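Local coordinates for protein capsid (Human calicivirus NLV/Boxer/2001/US, PDB 4RDL) that forms the protruding (P) domain of a norovirus capsid, whose dimers bind histo-blood group antigens such as Lewis y tetrasaccharide, probably for attachment to host cells, at residues A[32-37]-A[218-223]; A[51-56]-A[240-245]; A[249-254]-A[302-307]. One frame throughout, in Å; residues are numbered along the deposited sequence.

Overall arrangement
From the N terminus, 32-37 opens contact 1 and 51-56 opens contact 2; the chain then runs through the whole seven-stranded sheet of strands 72-80 to 167-177 before 218-223 closes the first and 240-245 the second. The two loops therefore cross, and both enclose that sheet, consistent with the P2 subdomain inserted into P1. Contact 3 follows in series, its partners 249-254 and 302-307 enclosing 47 residues that include strands 265-272 and 276-279. Contacts 1 and 3 reach the same antiparallel sheet, with centres about 28 Å apart, whereas contact 2 packs a loop on helix 235-244, which leads into strand 252-258. Contacts 1 and 2 also touch the second subunit.

Contact 1 (A[32-37]-A[218-223]); sequences LIDGMM and TSTFPT
Asp-34 meets both Thr-218 and Thr-220 through its carboxylate, and these side-chain bonds form the first group of interactions. Thr-218 OG1 donates to Asp-34 OD1 at 3.1 Å, and Thr-220 OG1 donates to Asp-34 OD2 at 2.8 Å; each hydroxyl comes nearly in line with the C-O bond it meets. With chi1 at 68°, Asp-34 CG lies between its own backbone N and carbonyl carbon, so the Asp-34 side chain crosses each threonine side chain at about a right angle and gives one oxygen to each hydroxyl. Thr-220 N adds a weak bond to OD2, so two polar groups of one residue help fix the carboxylate.

Backbone bonds form the second group. Asp-34 N donates to Thr-218 O at 2.8 Å, and Thr-218 N returns a bond to Gly-35 O at 2.9 Å. The short pieces 35-37 and 218-220 run 127° apart, far from a straight antiparallel alignment, and the pairing carries on through the backbone bond between Met-37 and Tyr-216.

A mixed group surrounds Leu-32 O. Ser-219 OG donates to it at 2.8 Å from above the carbonyl plane, 55° out of it, and a water donates to the same oxygen at 2.7 Å while accepting from Thr-220 N. Asn-26 ND2 also bonds to Ser-219 OG. Apolar contact is slight: Met-37 SD lies 3.8 Å from Thr-218 CG2.

The contact joins strand 35-38 to strand 213-220, which also pairs with strand 228-231. Beyond it, Pro-222 packs on Trp-174 of strand 167-177, a residue of the glycan pocket, and Thr-220 on Pro-124 of the second subunit.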
loop_
_atom_site.group_PDB
_atom_site.type_symbol
_atom_site.label_atom_id
_atom_site.label_comp_id
_atom_site.label_asym_id
_atom_site.label_seq_id
_atom_site.Cartn_x
_atom_site.Cartn_y
_atom_site.Cartn_z
ATOM N N LEU A 32 8.139 -2.793 1.212
ATOM C CA LEU A 32 8.677 -3.720 0.225
ATOM C C LEU A 32 9.278 -4.957 0.900
ATOM O O LEU A 32 9.868 -4.882 1.986
ATOM C CB LEU A 32 9.745 -3.029 -0.616
ATOM C CG LEU A 32 9.258 -1.958 -1.587
ATOM C CD1 LEU A 32 10.453 -1.201 -2.153
ATOM C CD2 LEU A 32 8.426 -2.577 -2.697
ATOM N N ILE A 33 9.127 -6.096 0.239
ATOM C CA ILE A 33 9.814 -7.311 0.656
ATOM C C ILE A 33 11.306 -7.193 0.359
ATOM O O ILE A 33 11.692 -6.815 -0.750
ATOM C CB ILE A 33 9.223 -8.531 -0.064
ATOM C CG1 ILE A 33 7.792 -8.776 0.432
ATOM C CG2 ILE A 33 10.105 -9.760 0.154
ATOM C CD1 ILE A 33 6.998 -9.749 -0.401
ATOM N N ASP A 34 12.142 -7.512 1.346
ATOM C CA ASP A 34 13.596 -7.466 1.142
ATOM C C ASP A 34 14.292 -8.810 1.331
ATOM O O ASP A 34 15.522 -8.882 1.387
ATOM C CB ASP A 34 14.252 -6.362 1.992
ATOM C CG ASP A 34 14.199 -6.642 3.484
ATOM O OD1 ASP A 34 13.665 -7.667 3.919
ATOM O OD2 ASP A 34 14.708 -5.796 4.247
ATOM N N GLY A 35 13.500 -9.872 1.417
ATOM C CA GLY A 35 14.064 -11.202 1.513
ATOM C C GLY A 35 13.037 -12.266 1.798
ATOM O O GLY A 35 11.837 -11.986 1.946
ATOM N N MET A 36 13.516 -13.501 1.846
ATOM C CA MET A 36 12.722 -14.594 2.356
ATOM C C MET A 36 13.615 -15.509 3.166
ATOM O O MET A 36 14.840 -15.521 2.983
ATOM C CB MET A 36 11.963 -15.335 1.245
ATOM C CG MET A 36 12.783 -15.793 0.074
ATOM S SD MET A 36 11.753 -16.727 -1.100
ATOM C CE MET A 36 12.762 -16.533 -2.555
ATOM N N MET A 37 13.004 -16.245 4.088
ATOM C CA MET A 37 13.751 -17.088 5.012
ATOM C C MET A 37 12.820 -18.127 5.612
ATOM O O MET A 37 11.608 -17.915 5.674
ATOM C CB MET A 37 14.347 -16.230 6.138
ATOM C CG MET A 37 13.291 -15.679 7.094
ATOM S SD MET A 37 13.935 -14.609 8.392
ATOM C CE MET A 37 14.819 -15.794 9.404
ATOM N N THR A 218 10.138 -11.284 4.206
ATOM C CA THR A 218 10.571 -10.345 5.236
ATOM C C THR A 218 10.616 -8.920 4.738
ATOM O O THR A 218 10.868 -8.656 3.557
ATOM C CB THR A 218 11.992 -10.686 5.746
ATOM O OG1 THR A 218 12.934 -10.558 4.673
ATOM C CG2 THR A 218 12.041 -12.109 6.308
ATOM N N SER A 219 10.377 -7.993 5.671
ATOM C CA SER A 219 10.648 -6.578 5.451
ATOM C C SER A 219 11.352 -6.001 6.660
ATOM O O SER A 219 11.014 -6.321 7.806
ATOM C CB SER A 219 9.348 -5.790 5.237
ATOM O OG SER A 219 8.650 -6.248 4.094
ATOM N N THR A 220 12.307 -5.117 6.406
ATOM C CA THR A 220 12.877 -4.326 7.483
ATOM C C THR A 220 11.880 -3.229 7.848
ATOM O O THR A 220 11.399 -2.495 6.986
ATOM C CB THR A 220 14.227 -3.729 7.082
ATOM O OG1 THR A 220 15.152 -4.801 6.847
ATOM C CG2 THR A 220 14.765 -2.850 8.191
ATOM N N PHE A 221 11.554 -3.151 9.131
ATOM C CA PHE A 221 10.478 -2.295 9.610
ATOM C C PHE A 221 10.764 -2.017 11.081
ATOM O O PHE A 221 11.379 -2.841 11.756
ATOM C CB PHE A 221 9.140 -3.028 9.449
ATOM C CG PHE A 221 7.956 -2.259 9.972
ATOM C CD1 PHE A 221 7.233 -1.418 9.141
ATOM C CD2 PHE A 221 7.567 -2.388 11.292
ATOM C CE1 PHE A 221 6.149 -0.707 9.629
ATOM C CE2 PHE A 221 6.485 -1.689 11.787
ATOM C CZ PHE A 221 5.777 -0.843 10.954
ATOM N N PRO A 222 10.335 -0.851 11.588
ATOM C CA PRO A 222 10.619 -0.500 12.990
ATOM C C PRO A 222 9.754 -1.247 14.023
ATOM O O PRO A 222 9.058 -0.624 14.837
ATOM C CB PRO A 222 10.340 1.009 13.034
ATOM C CG PRO A 222 9.301 1.204 11.971
ATOM C CD PRO A 222 9.746 0.280 10.851
ATOM N N THR A 223 9.801 -2.575 13.970
ATOM C CA THR A 223 9.421 -3.407 15.103
ATOM C C THR A 223 10.666 -3.443 15.994
ATOM O O THR A 223 11.571 -4.277 15.819
ATOM C CB THR A 223 8.993 -4.827 14.664
ATOM O OG1 THR A 223 9.753 -5.217 13.519
ATOM C CG2 THR A 223 7.492 -4.873 14.305
HETATM O O HOH W 1 12.047 -3.948 3.361
#

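Contact 2 (A[51-56]-A[240-245]); sequences GRVTLD and HFVNEQ
Phe-241 reaches from the helix into the loop 51-56, where two aliphatic side chains receive its ring. Val-53 CG1 sits in the ring plane at the edge, 3.9 Å from Phe-241 CD2, and Leu-55 CD2 approaches obliquely, 3.7 Å from Phe-241 CE2. The Leu-55 side chain runs alongside that of Phe-241, pointing the same way, whereas Val-53 crosses it at about a right angle. Val-53's other methyl, CG2, lies 4.3 Å from Val-242 CG2. At the helix end Gln-245 CA points its hydrogen at Asp-56 O (3.4 Å, 158° at the hydrogen).

The next shell holds these pieces in place. Gln-245 leaves the helix with a positive phi of 51°, and its bent side chain folds back to give NE2 a bond to Val-242 O at 2.9 Å; the same nitrogen bonds Gly-57 O. In the loop, Thr-54 OG1 donates to Asp-56 OD1 at 2.7 Å. Further out, Met-271 of strand 265-272 touches both Leu-55 and Phe-241, and the Phe-14 ring meets that of Phe-241.

No direct hydrogen bond joins the two segments. One water donates to both Asp-56 O (2.7 Å) and Gln-245 OE1, and another to Leu-55 O and, weakly, Phe-241 O. Cohesion thus rests on buried apolar packing around Phe-241, with water-mediated polar links.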
loop_
_atom_site.group_PDB
_atom_site.type_symbol
_atom_site.label_atom_id
_atom_site.label_comp_id
_atom_site.label_asym_id
_atom_site.label_seq_id
_atom_site.Cartn_x
_atom_site.Cartn_y
_atom_site.Cartn_z
ATOM N N GLY A 51 -2.426 -11.089 5.196
ATOM C CA GLY A 51 -1.787 -11.901 4.166
ATOM C C GLY A 51 -2.344 -13.309 4.051
ATOM O O GLY A 51 -1.649 -14.195 3.542
ATOM N N ARG A 52 -3.580 -13.520 4.512
ATOM C CA ARG A 52 -4.195 -14.847 4.515
ATOM C C ARG A 52 -5.280 -14.965 3.444
ATOM O O ARG A 52 -6.239 -14.186 3.429
ATOM C CB ARG A 52 -4.794 -15.166 5.890
ATOM C CG ARG A 52 -3.811 -15.058 7.052
ATOM C CD ARG A 52 -2.657 -16.068 6.929
ATOM N NE ARG A 52 -3.106 -17.463 6.844
ATOM C CZ ARG A 52 -3.267 -18.272 7.893
ATOM N NH1 ARG A 52 -3.005 -17.839 9.119
ATOM N NH2 ARG A 52 -3.677 -19.525 7.713
ATOM N N VAL A 53 -5.110 -15.943 2.558
ATOM C CA VAL A 53 -6.027 -16.190 1.448
ATOM C C VAL A 53 -5.770 -17.609 0.941
ATOM O O VAL A 53 -4.649 -18.100 1.010
ATOM C CB VAL A 53 -5.794 -15.171 0.302
ATOM C CG1 VAL A 53 -4.417 -15.375 -0.344
ATOM C CG2 VAL A 53 -6.901 -15.231 -0.740
ATOM N N THR A 54 -6.812 -18.281 0.467
ATOM C CA THR A 54 -6.618 -19.569 -0.178
ATOM C C THR A 54 -6.096 -19.355 -1.600
ATOM O O THR A 54 -6.214 -18.260 -2.166
ATOM C CB THR A 54 -7.921 -20.360 -0.257
ATOM O OG1 THR A 54 -8.882 -19.615 -1.018
ATOM C CG2 THR A 54 -8.470 -20.618 1.137
ATOM N N LEU A 55 -5.524 -20.399 -2.192
ATOM C CA LEU A 55 -5.043 -20.282 -3.568
ATOM C C LEU A 55 -6.172 -19.993 -4.553
ATOM O O LEU A 55 -5.933 -19.423 -5.626
ATOM C CB LEU A 55 -4.270 -21.531 -3.999
ATOM C CG LEU A 55 -3.020 -21.825 -3.173
ATOM C CD1 LEU A 55 -2.251 -22.977 -3.812
ATOM C CD2 LEU A 55 -2.134 -20.581 -3.051
ATOM N N ASP A 56 -7.396 -20.387 -4.201
ATOM C CA ASP A 56 -8.529 -20.087 -5.075
ATOM C C ASP A 56 -9.226 -18.749 -4.764
ATOM O O ASP A 56 -10.309 -18.471 -5.278
ATOM C CB ASP A 56 -9.505 -21.275 -5.211
ATOM C CG ASP A 56 -10.287 -21.584 -3.937
ATOM O OD1 ASP A 56 -10.235 -20.820 -2.956
ATOM O OD2 ASP A 56 -10.999 -22.611 -3.942
ATOM N N HIS A 240 -3.833 -10.991 -6.295
ATOM C CA HIS A 240 -3.794 -11.811 -7.498
ATOM C C HIS A 240 -4.783 -12.970 -7.389
ATOM O O HIS A 240 -5.576 -13.204 -8.302
ATOM C CB HIS A 240 -2.382 -12.333 -7.747
ATOM C CG HIS A 240 -2.213 -13.002 -9.074
ATOM N ND1 HIS A 240 -2.114 -12.295 -10.255
ATOM C CD2 HIS A 240 -2.118 -14.312 -9.411
ATOM C CE1 HIS A 240 -1.963 -13.140 -11.259
ATOM N NE2 HIS A 240 -1.964 -14.371 -10.775
ATOM N N PHE A 241 -4.737 -13.700 -6.276
ATOM C CA PHE A 241 -5.621 -14.853 -6.112
ATOM C C PHE A 241 -7.086 -14.413 -6.019
ATOM O O PHE A 241 -7.972 -15.085 -6.537
ATOM C CB PHE A 241 -5.214 -15.684 -4.889
ATOM C CG PHE A 241 -3.809 -16.230 -4.963
ATOM C CD1 PHE A 241 -3.200 -16.470 -6.188
ATOM C CD2 PHE A 241 -3.100 -16.502 -3.803
ATOM C CE1 PHE A 241 -1.907 -16.965 -6.254
ATOM C CE2 PHE A 241 -1.807 -16.998 -3.862
ATOM C CZ PHE A 241 -1.212 -17.237 -5.091
ATOM N N VAL A 242 -7.345 -13.285 -5.367
ATOM C CA VAL A 242 -8.709 -12.776 -5.286
ATOM C C VAL A 242 -9.218 -12.435 -6.685
ATOM O O VAL A 242 -10.355 -12.756 -7.055
ATOM C CB VAL A 242 -8.807 -11.541 -4.367
ATOM C CG1 VAL A 242 -10.187 -10.887 -4.498
ATOM C CG2 VAL A 242 -8.544 -11.945 -2.929
ATOM N N ASN A 243 -8.359 -11.794 -7.468
ATOM C CA ASN A 243 -8.696 -11.446 -8.840
ATOM C C ASN A 243 -8.992 -12.664 -9.720
ATOM O O ASN A 243 -9.968 -12.685 -10.471
ATOM C CB ASN A 243 -7.552 -10.650 -9.461
ATOM C CG ASN A 243 -7.961 -9.950 -10.724
ATOM O OD1 ASN A 243 -8.564 -8.883 -10.675
ATOM N ND2 ASN A 243 -7.652 -10.549 -11.866
ATOM N N GLU A 244 -8.138 -13.677 -9.624
ATOM C CA GLU A 244 -8.195 -14.825 -10.524
ATOM C C GLU A 244 -9.267 -15.846 -10.164
ATOM O O GLU A 244 -9.933 -16.378 -11.047
ATOM C CB GLU A 244 -6.825 -15.512 -10.588
ATOM C CG GLU A 244 -5.747 -14.647 -11.190
ATOM C CD GLU A 244 -6.064 -14.263 -12.615
ATOM O OE1 GLU A 244 -5.916 -15.121 -13.512
ATOM O OE2 GLU A 244 -6.484 -13.109 -12.836
ATOM N N GLN A 245 -9.416 -16.134 -8.874
ATOM C CA GLN A 245 -10.347 -17.167 -8.429
ATOM C C GLN A 245 -10.125 -18.472 -9.200
ATOM O O GLN A 245 -11.083 -19.128 -9.629
ATOM C CB GLN A 245 -11.792 -16.699 -8.619
ATOM C CG GLN A 245 -12.128 -15.407 -7.893
ATOM C CD GLN A 245 -12.399 -15.624 -6.424
ATOM O OE1 GLN A 245 -13.232 -16.456 -6.050
ATOM N NE2 GLN A 245 -11.700 -14.883 -5.577
HETATM O O HOH W 2 -6.545 -17.856 -7.856
HETATM O O HOH W 3 -12.834 -19.493 -5.502
#

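Contact 3 (A[249-254]-A[302-307]); sequences RGDAAL and VSRYYQ
Leu-254 and Tyr-306 fit together at about a right angle, the isobutyl group of the leucine being a bump lodged between Val-302 and the tyrosine ring, which it meets obliquely. Leu-254 CD2 is 3.7 Å from Tyr-306 CZ, and Leu-254 CD1 is 3.8 Å from Tyr-306 CE2, so both methyls bear on the CZ-CE2 side of the ring and on its OH. The valine makes the other wall of the hollow, with Leu-254 CB 3.8 Å from Val-302 CG1. With CG anti to the backbone N (chi1 173°), Leu-254 carries its methyls past the valine to the ring. Val-302 CG2 lies over the Ala-252 carbonyl, 3.7 Å from Ala-252 O, and touches Ala-252 CB, on the same sheet face, more distantly.

The backbones of Ala-252 and Val-302 are joined as an antiparallel hydrogen-bonded pair. Val-302 N donates to Ala-252 O at 2.8 Å, and the reverse bond, from Ala-252 N to Val-302 O, is more bent.

Beyond the apolar patch, Asp-251, partly exposed, points toward the turn after the strand. Its OD2 is gripped twice by Arg-304: the backbone N meets its anti lone pair at 2.9 Å, and NH1 makes a salt bridge, also at 2.9 Å. NH1 comes from the syn side but well out of the carboxylate plane, and its bond is bent (138° at the hydrogen), against the straighter backbone N-H. The arginine chain is extended from CG to NE and skirts this oxygen, with the carboxylate and guanidinium planes 52° apart. Residues 303-306 form a type I turn; Ser-303 OG, accepting from Tyr-305 N, adds an ST turn at its start.

The pair joins the start of strand 252-258 to the end of strand 295-302. Strand 265-272 flanks 252-258 on its other edge; its Glu-268 bonds Tyr-306 OH.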
loop_
_atom_site.group_PDB
_atom_site.type_symbol
_atom_site.label_atom_id
_atom_site.label_comp_id
_atom_site.label_asym_id
_atom_site.label_seq_id
_atom_site.Cartn_x
_atom_site.Cartn_y
_atom_site.Cartn_z
ATOM N N ARG A 249 -6.355 -27.419 -8.178
ATOM C CA ARG A 249 -6.469 -28.685 -8.899
ATOM C C ARG A 249 -5.408 -29.722 -8.519
ATOM O O ARG A 249 -5.154 -30.664 -9.270
ATOM C CB ARG A 249 -6.460 -28.418 -10.410
ATOM C CG ARG A 249 -7.619 -27.533 -10.883
ATOM C CD ARG A 249 -7.440 -27.061 -12.324
ATOM N NE ARG A 249 -6.195 -26.311 -12.502
ATOM C CZ ARG A 249 -6.080 -24.981 -12.470
ATOM N NH1 ARG A 249 -7.146 -24.196 -12.270
ATOM N NH2 ARG A 249 -4.879 -24.436 -12.643
ATOM N N GLY A 250 -4.794 -29.556 -7.352
ATOM C CA GLY A 250 -3.807 -30.512 -6.875
ATOM C C GLY A 250 -3.468 -30.274 -5.419
ATOM O O GLY A 250 -3.947 -29.307 -4.817
ATOM N N ASP A 251 -2.634 -31.142 -4.851
ATOM C CA ASP A 251 -2.222 -31.007 -3.456
ATOM C C ASP A 251 -1.411 -29.741 -3.225
ATOM O O ASP A 251 -1.514 -29.105 -2.170
ATOM C CB ASP A 251 -1.360 -32.197 -3.023
ATOM C CG ASP A 251 -2.127 -33.501 -2.970
ATOM O OD1 ASP A 251 -3.374 -33.470 -2.925
ATOM O OD2 ASP A 251 -1.459 -34.559 -2.963
ATOM N N ALA A 252 -0.572 -29.400 -4.197
ATOM C CA ALA A 252 0.314 -28.249 -4.067
ATOM C C ALA A 252 0.598 -27.644 -5.431
ATOM O O ALA A 252 0.580 -28.347 -6.449
ATOM C CB ALA A 252 1.619 -28.660 -3.396
ATOM N N ALA A 253 0.850 -26.339 -5.446
ATOM C CA ALA A 253 1.278 -25.649 -6.651
ATOM C C ALA A 253 2.796 -25.538 -6.637
ATOM O O ALA A 253 3.359 -24.882 -5.756
ATOM C CB ALA A 253 0.641 -24.256 -6.730
ATOM N N LEU A 254 3.458 -26.170 -7.602
ATOM C CA LEU A 254 4.908 -26.079 -7.724
ATOM C C LEU A 254 5.260 -24.738 -8.345
ATOM O O LEU A 254 4.759 -24.396 -9.429
ATOM C CB LEU A 254 5.456 -27.207 -8.613
ATOM C CG LEU A 254 6.951 -27.122 -8.949
ATOM C CD1 LEU A 254 7.805 -27.291 -7.701
ATOM C CD2 LEU A 254 7.338 -28.163 -10.005
ATOM N N VAL A 302 1.150 -30.354 -8.342
ATOM C CA VAL A 302 1.922 -31.559 -8.069
ATOM C C VAL A 302 1.354 -32.240 -6.837
ATOM O O VAL A 302 0.615 -31.623 -6.065
ATOM C CB VAL A 302 3.427 -31.265 -7.863
ATOM C CG1 VAL A 302 4.044 -30.690 -9.130
ATOM C CG2 VAL A 302 3.650 -30.331 -6.664
ATOM N N SER A 303 1.689 -33.510 -6.641
ATOM C CA SER A 303 1.192 -34.203 -5.465
ATOM C C SER A 303 1.966 -33.761 -4.227
ATOM O O SER A 303 3.054 -33.169 -4.328
ATOM C CB SER A 303 1.239 -35.719 -5.655
ATOM O OG SER A 303 2.343 -36.308 -5.006
ATOM N N ARG A 304 1.400 -34.025 -3.058
ATOM C CA ARG A 304 2.057 -33.666 -1.806
ATOM C C ARG A 304 3.409 -34.354 -1.673
ATOM O O ARG A 304 4.254 -33.907 -0.906
ATOM C CB ARG A 304 1.169 -34.027 -0.616
ATOM C CG ARG A 304 0.791 -35.500 -0.539
ATOM C CD ARG A 304 -0.417 -35.681 0.376
ATOM N NE ARG A 304 -0.884 -37.063 0.419
ATOM C CZ ARG A 304 -1.793 -37.575 -0.408
ATOM N NH1 ARG A 304 -2.334 -36.817 -1.352
ATOM N NH2 ARG A 304 -2.159 -38.848 -0.292
ATOM N N TYR A 305 3.601 -35.446 -2.420
ATOM C CA TYR A 305 4.832 -36.230 -2.349
ATOM C C TYR A 305 5.972 -35.678 -3.199
ATOM O O TYR A 305 7.088 -36.188 -3.142
ATOM C CB TYR A 305 4.555 -37.700 -2.695
ATOM C CG TYR A 305 3.614 -38.344 -1.706
ATOM C CD1 TYR A 305 4.067 -38.749 -0.456
ATOM C CD2 TYR A 305 2.269 -38.507 -1.998
ATOM C CE1 TYR A 305 3.213 -39.319 0.462
ATOM C CE2 TYR A 305 1.401 -39.077 -1.077
ATOM C CZ TYR A 305 1.882 -39.476 0.151
ATOM O OH TYR A 305 1.042 -40.038 1.082
ATOM N N TYR A 306 5.698 -34.638 -3.980
ATOM C CA TYR A 306 6.746 -34.014 -4.785
ATOM C C TYR A 306 7.910 -33.624 -3.873
ATOM O O TYR A 306 7.735 -32.885 -2.902
ATOM C CB TYR A 306 6.204 -32.785 -5.519
ATOM C CG TYR A 306 7.172 -32.175 -6.509
ATOM C CD1 TYR A 306 7.039 -32.417 -7.875
ATOM C CD2 TYR A 306 8.212 -31.348 -6.085
ATOM C CE1 TYR A 306 7.914 -31.862 -8.788
ATOM C CE2 TYR A 306 9.093 -30.784 -6.994
ATOM C CZ TYR A 306 8.940 -31.047 -8.347
ATOM O OH TYR A 306 9.808 -30.503 -9.268
ATOM N N GLN A 307 9.098 -34.125 -4.184
ATOM C CA GLN A 307 10.250 -33.949 -3.306
ATOM C C GLN A 307 11.124 -32.772 -3.732
ATOM O O GLN A 307 11.696 -32.774 -4.826
ATOM C CB GLN A 307 11.094 -35.226 -3.306
ATOM C CG GLN A 307 12.215 -35.192 -2.301
ATOM C CD GLN A 307 11.706 -35.071 -0.884
ATOM O OE1 GLN A 307 11.165 -36.027 -0.325
ATOM N NE2 GLN A 307 11.871 -33.892 -0.293
HETATM O O HOH W 4 -2.178 -33.521 -6.427
#